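Local coordinates for protein putative fumarylpyruvate hydrolase (Burkholderia cenocepacia, PDB 4MAQ) that belongs to the fumarylacetoacetate hydrolase family and is named as a putative hydrolase, its beta-rich chain pairing with a second copy in a dimer, at residues B[98-102]-B[194-200]. Numbering follows the deposited sequence.
Sequences DGRSI and SRSVELK
A single antiparallel bridge and the C-terminal end of helix 186-196 fasten loop 98-102 to segment 194-200. G99 and L199 form a hydrogen-bonded pair: G99 N reaches L199 O at 2.9 Å, and L199 N returns a more bent bond to G99 O (138° at the hydrogen). At the helix end S194 serves two consecutive amides. Its carbonyl O takes S101 N at 2.9 Å, almost straight, while its hydroxyl OG accepts I102 N at 2.9 Å and donates to A191 O, three residues earlier in the helix. The S194 chi1 of 79° sets OG between its own backbone N and carbonyl carbon, where it meets both partners. I102 CD1 meets L199 CD2 at 3.8 Å, the side chains crossing at about a right angle, and both residues touch I190 of helix 186-196. At the more exposed edge of the contact D98, R100, E198 and K200 form a charged network. K200 NZ bonds E198 OE1 from above the carboxylate plane, whereas the R100 guanidinium stacks on that carboxylate, planes 30° apart, with NH2 3.6 Å from OE1 and no N-H aimed at it, a salt bridge of charge only. D98 OD1 bonds A201 N; its OD2 shares a water with K200 NZ. The two cations beside E198 probably offset the closeness of the D98 and E198 carboxylates, OD2 to OE2 4.3 Å. E198 N bonds D143 of the second subunit, which ties this corner to the dimer interface. This is an isolated antiparallel beta bridge next to a helix C-terminus, tying the loop between strand 85-95 and helix 104-107 to the exit of helix 186-196 in an FAH-family fold.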
# COMPACT_ATOMS: atom_id res chain seq x y z
N ASP B 98 -2.03 18.38 -4.69
CA ASP B 98 -2.05 17.93 -3.31
C ASP B 98 -3.17 18.60 -2.50
O ASP B 98 -3.58 19.73 -2.79
CB ASP B 98 -0.76 18.35 -2.60
CG ASP B 98 0.53 17.74 -3.20
OD1 ASP B 98 0.50 16.85 -4.09
OD2 ASP B 98 1.61 18.20 -2.75
N GLY B 99 -3.61 17.96 -1.44
CA GLY B 99 -4.46 18.65 -0.48
C GLY B 99 -4.87 17.82 0.69
O GLY B 99 -5.01 16.62 0.58
N ARG B 100 -5.08 18.47 1.82
CA ARG B 100 -5.74 17.82 2.95
C ARG B 100 -7.02 18.56 3.30
O ARG B 100 -7.14 19.77 3.04
CB ARG B 100 -4.82 17.63 4.16
CG ARG B 100 -4.44 18.89 4.88
CD ARG B 100 -3.70 18.56 6.18
NE ARG B 100 -2.49 17.75 5.97
CZ ARG B 100 -1.32 18.20 5.51
NH1 ARG B 100 -1.18 19.48 5.13
NH2 ARG B 100 -0.30 17.36 5.41
N SER B 101 -7.99 17.83 3.87
CA SER B 101 -9.27 18.42 4.27
C SER B 101 -9.87 19.27 3.13
O SER B 101 -10.24 20.44 3.31
CB SER B 101 -9.09 19.23 5.56
OG SER B 101 -8.76 18.35 6.62
N ILE B 102 -9.98 18.64 1.96
CA ILE B 102 -10.46 19.30 0.76
C ILE B 102 -11.99 19.38 0.83
O ILE B 102 -12.66 18.37 1.07
CB ILE B 102 -10.03 18.51 -0.51
CG1 ILE B 102 -8.51 18.40 -0.59
CG2 ILE B 102 -10.60 19.17 -1.78
CD1 ILE B 102 -8.03 17.41 -1.62
N SER B 194 -9.02 12.79 1.68
CA SER B 194 -8.17 13.90 2.14
C SER B 194 -8.29 14.22 3.63
O SER B 194 -7.51 15.00 4.15
CB SER B 194 -8.49 15.18 1.34
OG SER B 194 -9.68 15.80 1.82
N ARG B 195 -9.27 13.63 4.32
CA ARG B 195 -9.39 13.81 5.76
C ARG B 195 -8.65 12.70 6.52
O ARG B 195 -8.47 12.81 7.72
CB ARG B 195 -10.87 13.90 6.19
CG ARG B 195 -11.53 15.17 5.65
CD ARG B 195 -12.90 15.43 6.26
NE ARG B 195 -13.93 14.50 5.81
CZ ARG B 195 -14.83 14.76 4.86
NH1 ARG B 195 -14.82 15.92 4.21
NH2 ARG B 195 -15.73 13.84 4.54
N SER B 196 -8.21 11.65 5.81
CA SER B 196 -7.48 10.53 6.40
C SER B 196 -5.97 10.65 6.20
O SER B 196 -5.19 10.34 7.12
CB SER B 196 -7.98 9.25 5.77
OG SER B 196 -7.17 8.16 6.20
N VAL B 197 -5.56 11.11 5.01
CA VAL B 197 -4.16 11.31 4.66
C VAL B 197 -4.10 12.59 3.84
O VAL B 197 -5.12 13.07 3.38
CB VAL B 197 -3.58 10.15 3.80
CG1 VAL B 197 -3.55 8.82 4.56
CG2 VAL B 197 -4.35 10.00 2.49
N GLU B 198 -2.90 13.10 3.59
CA GLU B 198 -2.77 14.16 2.61
C GLU B 198 -2.86 13.53 1.22
O GLU B 198 -2.08 12.65 0.88
CB GLU B 198 -1.45 14.92 2.75
CG GLU B 198 -1.41 16.11 1.83
CD GLU B 198 -0.05 16.77 1.75
OE1 GLU B 198 0.93 16.20 2.26
OE2 GLU B 198 0.01 17.87 1.19
N LEU B 199 -3.82 13.98 0.42
CA LEU B 199 -3.91 13.57 -0.96
C LEU B 199 -2.77 14.21 -1.73
O LEU B 199 -2.38 15.35 -1.43
CB LEU B 199 -5.25 14.02 -1.52
CG LEU B 199 -5.79 13.36 -2.76
CD1 LEU B 199 -6.11 11.89 -2.49
CD2 LEU B 199 -6.99 14.14 -3.28
N LYS B 200 -2.22 13.49 -2.70
CA LYS B 200 -1.07 13.99 -3.45
C LYS B 200 -1.28 13.86 -4.94
O LYS B 200 -1.94 12.93 -5.40
CB LYS B 200 0.21 13.22 -3.08
CG LYS B 200 0.65 13.37 -1.63
CD LYS B 200 1.20 14.74 -1.33
CE LYS B 200 2.27 14.63 -0.25
NZ LYS B 200 2.90 15.96 -0.00
O HOH W 1 4.15 16.80 -2.34
O HOH W 2 -12.76 17.46 3.64